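Side-chain contacts in putative polysaccharide deacetylase (Bdellovibrio bacteriovorus HD100, PDB 5JP6), which probably hydrolyses carbon-nitrogen bonds at a zinc site, as a peptidoglycan deacetylase of carbohydrate esterase family 4: residues 34-37 with 38-41; 58-61 with 62-65; 84-87 with 88-91; 100-103 with 104-107; 253-256 with 257-261. The protein carries 1 engineered substitution. All coordinates share one frame; numbering follows the deposited sequence. Where two conformers were deposited one is given.

Contact 1 (34-37 with 38-41); sequences VSDN and QSAQ
Gln38 and Asn37 carry most of this local contact at the C-terminal end of helix 24-39. Asn37 OD1 lies 2.9 Å from Gln38 NE2, and the two amide planes are turned 38° apart. The Gln38 chain takes part because it bends at chi2 (-44°), which folds its amide back beside Asn37. On the way, Gln38 CG passes 3.5 Å from Val34 O. Backbone atoms of Trp308 and Thr310 hold both amides. Asn37 OD1 accepts from Thr310 N and Asn37 ND2 donates to Trp308 O, while Gln38 NE2 donates to Thr310 O. The buried Asn37 side chain thus has its polar ends satisfied from outside the helix.

Ser39 folds back on the preceding turn. Its OG sits between the backbone N and the carbonyl carbon (chi1 67°), and bonds Ser35 O at 3.2 Å. Ser39 N reaches the same oxygen at 3.0 Å, so Ser35 O accepts two bonds. Asp36 turns its carboxylate elsewhere, to Ser49 OG. Its carbonyl O takes Ala40 N at 3.0 Å, and Ala40 CB lies 3.3 Å from that same Asp36 O. Ala40 is the first residue to leave helical angles. This is the last turn of an alpha helix, with a serine side chain bonded back to the carbonyl four residues earlier.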
# COMPACT_ATOMS: atom_id res chain seq x y z
N VAL A 34 3.87 1.11 18.55
CA VAL A 34 4.81 2.19 18.31
C VAL A 34 6.26 1.68 18.46
O VAL A 34 7.12 1.92 17.59
CB VAL A 34 4.54 3.38 19.25
CG1 VAL A 34 5.60 4.46 19.09
CG2 VAL A 34 3.17 3.98 18.97
N SER A 35 6.52 1.00 19.57
CA SER A 35 7.84 0.40 19.82
C SER A 35 8.28 -0.59 18.73
O SER A 35 9.42 -0.52 18.26
CB SER A 35 7.84 -0.36 21.17
OG SER A 35 9.10 -1.03 21.35
N ASP A 36 7.39 -1.51 18.35
CA ASP A 36 7.72 -2.53 17.34
C ASP A 36 7.95 -1.87 15.97
O ASP A 36 8.82 -2.29 15.20
CB ASP A 36 6.62 -3.58 17.18
CG ASP A 36 6.56 -4.57 18.30
OD1 ASP A 36 7.36 -4.44 19.25
OD2 ASP A 36 5.72 -5.50 18.23
N ASN A 37 7.18 -0.82 15.66
CA ASN A 37 7.34 -0.13 14.39
C ASN A 37 8.72 0.53 14.30
O ASN A 37 9.34 0.58 13.25
CB ASN A 37 6.26 0.92 14.22
CG ASN A 37 6.31 1.57 12.85
OD1 ASN A 37 6.86 2.63 12.68
ND2 ASN A 37 5.69 0.92 11.88
N GLN A 38 9.21 1.03 15.41
CA GLN A 38 10.52 1.62 15.42
C GLN A 38 11.67 0.63 15.48
O GLN A 38 12.72 0.89 14.90
CB GLN A 38 10.57 2.63 16.55
CG GLN A 38 9.73 3.88 16.26
CD GLN A 38 9.88 4.44 14.82
OE1 GLN A 38 10.95 5.00 14.43
NE2 GLN A 38 8.83 4.29 14.02
N SER A 39 11.49 -0.50 16.15
CA SER A 39 12.60 -1.43 16.34
C SER A 39 12.73 -2.44 15.17
O SER A 39 13.83 -3.01 14.96
CB SER A 39 12.46 -2.13 17.71
OG SER A 39 11.33 -2.98 17.74
N ALA A 40 11.66 -2.62 14.39
CA ALA A 40 11.71 -3.52 13.22
C ALA A 40 12.81 -3.09 12.24
O ALA A 40 12.89 -1.92 11.91
CB ALA A 40 10.36 -3.57 12.52
N GLN A 41 13.68 -4.01 11.81
CA GLN A 41 14.75 -3.64 10.89
C GLN A 41 14.31 -3.80 9.45
O GLN A 41 14.90 -3.21 8.55
CB GLN A 41 16.01 -4.45 11.12
CG GLN A 41 16.79 -4.01 12.34
CD GLN A 41 17.54 -5.16 12.97
OE1 GLN A 41 18.75 -5.19 12.98
NE2 GLN A 41 16.79 -6.14 13.48

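Contact 2 (58-61 with 62-65); sequences ANWR and HEFM
Asn59 and Glu63 meet one turn apart on helix 53-66, and their side chains are joined by a weak hydrogen bond. Asn59 ND2 donates to Glu63 OE2 at 2.9 Å. The amide and carboxylate planes stand 73° apart, so the groups do not lie flat on each other. Asn59 CG is anti to the backbone N (chi1 178°), which carries the amide along the helix toward Glu63. The Glu63 chain runs extended beyond CG and meets it.

The other carboxylate oxygen comes to the indole edge. Glu63 OE1 lies at the edge of the Trp60 ring, in its plane, 3.5 Å from Trp60 CD1. A water links the same groups. It donates to Glu63 OE1 at 2.7 Å and accepts a weak bond from Trp60 NE1 at 3.0 Å.

Backbone bonds form the usual i to i+4 ladder. Glu63 N bonds Asn59 O at 2.9 Å, and Phe64 N bonds Trp60 O at 2.9 Å. Phe64 CB packs 3.1 Å from Trp60 O.

Beyond this turn, the Trp60 ring packs against helices 24-39 and 71-83, and it meets Phe57 edge-to-face.

Glu63 therefore has a different kind of neighbour at each oxygen: an amide N-H at OE2, and an indole edge with a water at OE1. The amide N-H, though its bond is weak, and the water would be expected to favour the charged carboxylate, on a surface turn whose tryptophan is buried.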
# COMPACT_ATOMS: atom_id res chain seq x y z
N ALA A 58 -8.71 -5.48 14.94
CA ALA A 58 -9.56 -6.63 14.66
C ALA A 58 -9.87 -7.36 15.97
O ALA A 58 -11.01 -7.73 16.25
CB ALA A 58 -8.91 -7.57 13.66
N ASN A 59 -8.87 -7.52 16.81
CA ASN A 59 -9.11 -8.18 18.09
C ASN A 59 -10.00 -7.35 19.00
O ASN A 59 -10.87 -7.89 19.65
CB ASN A 59 -7.80 -8.46 18.80
CG ASN A 59 -8.02 -9.11 20.15
OD1 ASN A 59 -8.55 -10.23 20.25
ND2 ASN A 59 -7.68 -8.40 21.20
N TRP A 60 -9.77 -6.03 19.05
CA TRP A 60 -10.64 -5.16 19.86
C TRP A 60 -12.08 -5.16 19.36
O TRP A 60 -13.00 -5.14 20.16
CB TRP A 60 -10.09 -3.71 19.97
CG TRP A 60 -8.85 -3.65 20.81
CD1 TRP A 60 -8.56 -4.41 21.94
CD2 TRP A 60 -7.74 -2.78 20.63
NE1 TRP A 60 -7.34 -4.07 22.43
CE2 TRP A 60 -6.80 -3.08 21.66
CE3 TRP A 60 -7.42 -1.78 19.71
CZ2 TRP A 60 -5.58 -2.41 21.79
CZ3 TRP A 60 -6.21 -1.12 19.84
CH2 TRP A 60 -5.30 -1.44 20.87
N ARG A 61 -12.30 -5.20 18.06
CA ARG A 61 -13.66 -5.31 17.57
C ARG A 61 -14.29 -6.60 18.08
O ARG A 61 -15.46 -6.59 18.44
CB ARG A 61 -13.73 -5.26 16.05
CG ARG A 61 -13.46 -3.91 15.46
CD ARG A 61 -13.86 -3.81 13.99
NE ARG A 61 -13.29 -4.86 13.18
CZ ARG A 61 -12.09 -4.81 12.60
NH1 ARG A 61 -11.28 -3.76 12.77
NH2 ARG A 61 -11.66 -5.83 11.87
N HIS A 62 -13.54 -7.70 18.07
CA HIS A 62 -14.06 -8.98 18.56
C HIS A 62 -14.38 -8.91 20.05
O HIS A 62 -15.47 -9.29 20.48
CB HIS A 62 -13.10 -10.11 18.25
CG HIS A 62 -13.60 -11.45 18.68
ND1 HIS A 62 -14.47 -12.19 17.90
CD2 HIS A 62 -13.41 -12.15 19.82
CE1 HIS A 62 -14.76 -13.31 18.54
NE2 HIS A 62 -14.13 -13.31 19.70
N GLU A 63 -13.46 -8.36 20.84
CA GLU A 63 -13.68 -8.25 22.28
C GLU A 63 -14.90 -7.40 22.62
O GLU A 63 -15.68 -7.72 23.51
CB GLU A 63 -12.44 -7.68 22.97
CG GLU A 63 -11.25 -8.62 22.85
CD GLU A 63 -10.01 -8.12 23.55
OE1 GLU A 63 -9.95 -6.92 23.93
OE2 GLU A 63 -9.10 -8.95 23.72
N PHE A 64 -15.03 -6.31 21.87
CA PHE A 64 -16.13 -5.36 22.01
C PHE A 64 -17.47 -6.03 21.68
O PHE A 64 -18.46 -5.86 22.38
CB PHE A 64 -15.83 -4.17 21.10
CG PHE A 64 -16.75 -3.00 21.24
CD1 PHE A 64 -17.97 -2.97 20.56
CD2 PHE A 64 -16.38 -1.88 21.98
CE1 PHE A 64 -18.80 -1.89 20.65
CE2 PHE A 64 -17.21 -0.79 22.04
CZ PHE A 64 -18.41 -0.79 21.38
N MET A 65 -17.48 -6.83 20.63
CA MET A 65 -18.68 -7.53 20.20
C MET A 65 -19.09 -8.53 21.28
O MET A 65 -20.28 -8.63 21.64
CB MET A 65 -18.41 -8.25 18.86
CG MET A 65 -19.58 -9.09 18.39
SD MET A 65 -19.33 -9.86 16.79
CE MET A 65 -18.07 -11.07 17.16
O HOH W 1 -7.57 -5.93 24.81

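Contact 3 (84-87 with 88-91)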
# COMPACT_ATOMS: atom_id res chain seq x y z
N ALA A 84 -2.99 10.19 24.02
CA ALA A 84 -1.75 10.42 24.72
C ALA A 84 -0.56 10.44 23.77
O ALA A 84 0.49 10.96 24.11
CB ALA A 84 -1.53 9.34 25.76
N LEU A 85 -0.72 9.87 22.57
CA LEU A 85 0.40 9.78 21.62
C LEU A 85 0.81 11.11 20.99
O LEU A 85 -0.05 11.94 20.65
CB LEU A 85 0.07 8.81 20.48
CG LEU A 85 -0.08 7.34 20.87
CD1 LEU A 85 -0.52 6.55 19.66
CD2 LEU A 85 1.19 6.74 21.46
N PRO A 86 2.13 11.32 20.81
CA PRO A 86 2.51 12.42 19.92
C PRO A 86 1.87 12.27 18.54
O PRO A 86 1.68 11.13 18.05
CB PRO A 86 4.04 12.29 19.82
CG PRO A 86 4.45 11.50 20.98
CD PRO A 86 3.30 10.56 21.26
N ALA A 87 1.52 13.39 17.91
CA ALA A 87 0.77 13.31 16.66
C ALA A 87 1.49 12.47 15.61
O ALA A 87 0.83 11.72 14.86
CB ALA A 87 0.45 14.70 16.13
N GLN A 88 2.82 12.57 15.51
CA GLN A 88 3.54 11.80 14.47
C GLN A 88 3.30 10.28 14.73
O GLN A 88 3.10 9.50 13.80
CB GLN A 88 5.04 12.13 14.38
CG GLN A 88 5.75 11.39 13.23
CD GLN A 88 7.12 11.90 12.97
OE1 GLN A 88 7.29 13.03 12.54
NE2 GLN A 88 8.11 11.07 13.24
N ASP A 89 3.39 9.85 16.00
CA ASP A 89 3.15 8.46 16.34
C ASP A 89 1.70 8.01 16.13
O ASP A 89 1.44 6.85 15.73
CB ASP A 89 3.56 8.17 17.77
CG ASP A 89 5.04 8.18 17.94
OD1 ASP A 89 5.75 7.82 16.96
OD2 ASP A 89 5.52 8.62 19.01
N LEU A 90 0.79 8.93 16.37
CA LEU A 90 -0.62 8.67 16.16
C LEU A 90 -0.90 8.27 14.68
O LEU A 90 -1.82 7.48 14.39
CB LEU A 90 -1.47 9.87 16.57
CG LEU A 90 -2.99 9.71 16.48
CD1 LEU A 90 -3.49 8.57 17.36
CD2 LEU A 90 -3.64 11.04 16.87
N THR A 91 -0.08 8.78 13.76
CA THR A 91 -0.25 8.43 12.34
C THR A 91 -0.22 6.92 12.09
O THR A 91 -0.78 6.44 11.11
CB THR A 91 0.70 9.15 11.35
OG1 THR A 91 2.05 8.71 11.52
CG2 THR A 91 0.59 10.66 11.52
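Leu90 N bonds Pro86 O at 2.9 Å and Thr91 N bonds Ala87 O at 3.3 Å, so helical turns begin right after Pro86, the N-cap residue.

Leu85, one residue ahead of the cap, turns its side chain toward the helix. Leu85 CD1 meets Leu90 CD1 at 4.3 Å and lies 4.1 Å from Leu90 CA. The Leu90 side chain also packs on Leu113 and Val117 of helix 110-126.

On another side of the turn, Asp89 stands against the proline ring. Asp89 OD2 is 3.6 Å from Pro86 CG and 3.7 Å from Pro86 CD. A carboxylate in the first turn would be expected to suit the positive end of the helix.

Thr91 OG1 donates to Gln88 O at 2.6 Å, and Thr91 N bonds that oxygen as well. Thr91 OG1 also takes a weak bond from Arg340.

The two apolar side chains that span the N-cap, Leu85 at N' and Leu90 at N4, form a hydrophobic staple at the start of helix 87-90.

Contact 4 (100-103 with 104-107); sequences ENNR and ALVS
The start of the short helix 103-106 is made here, where Asn102 at the N-cap position meets Leu105 and Val106. Asn102 O accepts Val106 N at 3.2 Å and, weakly, Leu105 N at 2.9 Å. A 3-10 segment, 100-102, leads into the helix. Water 2 joins the two parts. It donates to Asn101 O and accepts from Ala104 N at 3.0 Å, an amide in the first turn.

The Asn102 side chain makes no capping bond. It points instead to other partners: OD1 accepts from Arg61 NH1 and ND2 donates to Glu96 O. Its OD1 still lies 4.1 Å from Leu105 CD1. Val106 CG2 sits 3.5 Å from Asn102 O, as it lies between the backbone N and the carbonyl carbon (chi1 -61° for CG1).

Arg103 has the most surface buried by this contact. Its chain bends at chi3 (58°) and brings the guanidinium back over the helix. Ala104 CA lies over one face of it, 3.9 Å from Arg103 NH1, and Arg103 NH2 is 3.9 Å from Ala104 CB. Ser107 CB packs 3.3 Å from Arg103 O, and Ser107 OG bonds Lys75.

Leu105 and Ala104 also pack on Phe64 of helix 53-66. The combination is that of a helix N-terminus whose N-cap residue offers its carbonyl oxygen to the turn, and its side chain to neighbouring segments.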
# COMPACT_ATOMS: atom_id res chain seq x y z
N GLU A 100 -14.33 2.76 9.01
CA GLU A 100 -15.71 2.73 9.55
C GLU A 100 -16.03 1.45 10.34
O GLU A 100 -16.92 1.48 11.16
CB GLU A 100 -16.76 3.00 8.48
CG GLU A 100 -16.87 4.46 8.02
CD GLU A 100 -17.26 5.49 9.11
OE1 GLU A 100 -17.66 5.12 10.25
OE2 GLU A 100 -17.15 6.71 8.81
N ASN A 101 -15.33 0.33 10.10
CA ASN A 101 -15.54 -0.89 10.91
C ASN A 101 -15.23 -0.65 12.39
O ASN A 101 -15.79 -1.33 13.24
CB ASN A 101 -14.76 -2.07 10.39
CG ASN A 101 -15.36 -2.64 9.12
OD1 ASN A 101 -16.56 -2.42 8.78
ND2 ASN A 101 -14.55 -3.38 8.42
N ASN A 102 -14.40 0.35 12.67
CA ASN A 102 -13.97 0.65 14.03
C ASN A 102 -14.77 1.80 14.68
O ASN A 102 -14.43 2.28 15.77
CB ASN A 102 -12.48 1.02 14.03
CG ASN A 102 -11.61 -0.14 13.67
OD1 ASN A 102 -11.92 -1.30 14.05
ND2 ASN A 102 -10.54 0.12 12.95
N ARG A 103 -15.84 2.20 14.01
CA ARG A 103 -16.61 3.39 14.38
C ARG A 103 -16.97 3.39 15.86
O ARG A 103 -16.82 4.43 16.55
CB ARG A 103 -17.89 3.52 13.51
CG ARG A 103 -18.70 4.76 13.83
CD ARG A 103 -20.17 4.65 13.45
NE ARG A 103 -20.85 3.52 14.12
CZ ARG A 103 -21.14 3.43 15.43
NH1 ARG A 103 -20.81 4.41 16.29
NH2 ARG A 103 -21.76 2.35 15.88
N ALA A 104 -17.48 2.26 16.37
CA ALA A 104 -17.95 2.24 17.77
C ALA A 104 -16.81 2.32 18.77
O ALA A 104 -17.00 2.80 19.89
CB ALA A 104 -18.79 1.02 18.05
N LEU A 105 -15.65 1.82 18.39
CA LEU A 105 -14.48 1.89 19.26
C LEU A 105 -13.96 3.30 19.46
O LEU A 105 -13.50 3.66 20.56
CB LEU A 105 -13.35 1.02 18.73
CG LEU A 105 -13.52 -0.49 18.84
CD1 LEU A 105 -12.44 -1.24 18.09
CD2 LEU A 105 -13.52 -0.95 20.27
N VAL A 106 -14.01 4.10 18.40
CA VAL A 106 -13.35 5.44 18.39
C VAL A 106 -14.31 6.62 18.32
O VAL A 106 -13.87 7.76 18.27
CB VAL A 106 -12.28 5.56 17.29
CG1 VAL A 106 -11.19 4.53 17.52
CG2 VAL A 106 -12.90 5.48 15.89
N SER A 107 -15.62 6.38 18.42
CA SER A 107 -16.62 7.46 18.24
C SER A 107 -16.44 8.61 19.26
O SER A 107 -16.72 9.79 18.96
CB SER A 107 -18.04 6.90 18.32
OG SER A 107 -18.25 6.18 19.52
O HOH W 2 -16.72 -0.54 15.78

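Contact 5 (253-256 with 257-261); sequences EAAA and EVRGG
Val258 and Ala254 form the close side of this turn in helix 251-269. Val258 N bonds Ala254 O at 2.9 Å. Val258 CG2 lies only 3.4 Å from the same oxygen. That methyl is brought there by chi1 (175°), which sets CG1 anti to the backbone N and CG2 anti to the carbonyl carbon. Val258 CB is 3.5 Å from Ala255 O. This flank is pressed on helix 285-293: Ala254 meets Leu287, Ala255 meets Phe290 and Val258 meets Leu291. Ala255 O accepts Arg259 N at 3.0 Å.

The helix belongs to the NodB homology region, the polysaccharide deacetylase domain, where helices surround a curled sheet of parallel strands. The side chain of Val258 is about 9 Å from that of His227, a zinc ligand.

Glu257 has its CG 3.5 Å from Glu253 O. The bend at chi2 (-83°) then turns its carboxylate from the helix to the loops at Ser228 and Leu249, where OE2 makes a weak bond to Thr230 OG1.

The solvent side carries fewer side-chain contacts. Ala256 is exposed and Gly260 has no side chain, although the backbone bond from Gly260 N to Ala256 O is short (2.8 Å). Glu253 is exposed too, and its OE1 accepts a hydrogen bond from Thr250 N.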
# COMPACT_ATOMS: atom_id res chain seq x y z
N GLU A 253 -4.41 -23.72 1.17
CA GLU A 253 -4.88 -22.46 1.78
C GLU A 253 -4.17 -21.28 1.13
O GLU A 253 -4.79 -20.25 0.84
CB GLU A 253 -4.67 -22.46 3.29
CG GLU A 253 -5.54 -23.45 4.04
CD GLU A 253 -5.09 -23.69 5.48
OE1 GLU A 253 -3.91 -23.44 5.82
OE2 GLU A 253 -5.93 -24.15 6.28
N ALA A 254 -2.86 -21.43 0.91
CA ALA A 254 -2.08 -20.34 0.30
C ALA A 254 -2.53 -20.08 -1.14
O ALA A 254 -2.69 -18.92 -1.54
CB ALA A 254 -0.57 -20.62 0.36
N ALA A 255 -2.76 -21.15 -1.88
CA ALA A 255 -3.21 -21.01 -3.28
C ALA A 255 -4.56 -20.34 -3.33
O ALA A 255 -4.82 -19.54 -4.22
CB ALA A 255 -3.25 -22.36 -4.00
N ALA A 256 -5.44 -20.66 -2.36
CA ALA A 256 -6.72 -20.01 -2.29
C ALA A 256 -6.59 -18.50 -2.02
O ALA A 256 -7.38 -17.69 -2.57
CB ALA A 256 -7.59 -20.68 -1.26
N GLU A 257 -5.60 -18.11 -1.21
CA GLU A 257 -5.31 -16.69 -0.92
C GLU A 257 -4.81 -16.00 -2.22
O GLU A 257 -5.19 -14.87 -2.54
CB GLU A 257 -4.27 -16.53 0.21
CG GLU A 257 -4.87 -16.80 1.57
CD GLU A 257 -5.59 -15.61 2.14
OE1 GLU A 257 -5.85 -14.60 1.41
OE2 GLU A 257 -5.87 -15.65 3.34
N VAL A 258 -3.96 -16.70 -2.98
CA VAL A 258 -3.50 -16.15 -4.26
C VAL A 258 -4.68 -15.90 -5.20
O VAL A 258 -4.79 -14.81 -5.77
CB VAL A 258 -2.47 -17.08 -4.93
CG1 VAL A 258 -2.09 -16.58 -6.31
CG2 VAL A 258 -1.20 -17.21 -4.07
N ARG A 259 -5.54 -16.90 -5.36
CA ARG A 259 -6.75 -16.79 -6.20
C ARG A 259 -7.69 -15.72 -5.75
O ARG A 259 -8.27 -14.99 -6.54
CB ARG A 259 -7.57 -18.06 -6.15
CG ARG A 259 -6.98 -19.17 -6.96
CD ARG A 259 -8.02 -20.21 -7.31
NE ARG A 259 -7.52 -21.01 -8.41
CZ ARG A 259 -6.62 -21.99 -8.26
NH1 ARG A 259 -6.16 -22.23 -7.05
NH2 ARG A 259 -6.17 -22.69 -9.32
N GLY A 260 -7.89 -15.62 -4.43
CA GLY A 260 -8.93 -14.73 -3.92
C GLY A 260 -8.75 -13.26 -4.23
O GLY A 260 -9.73 -12.57 -4.57
N GLY A 261 -7.53 -12.74 -4.13
CA GLY A 261 -7.28 -11.33 -4.46
C GLY A 261 -7.45 -11.08 -5.97
O GLY A 261 -8.01 -10.09 -6.40

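How the contacts relate
Contacts 1 to 5 follow one another along the chain. The first four lie in the mainly helical N-terminal part, on helices 24-39, 53-66, 87-90 and 103-106. Contact 5 lies on helix 251-269 of the NodB homology region. Contacts 1 and 3 touch, with centres about 14 Å apart: Val34 packs on Leu85 and on Asp89. Contacts 2 and 4 also touch, with centres about 11 Å apart, through Arg61 with Asn102 and Phe64 with Leu105 and Ala104. Contacts 3 and 5, about 35 Å between centres, are on opposite sides of the chain's centre. The helical contacts thus form two separate pairs, each joining two helices, while contacts 1 and 5 come nearest the zinc site.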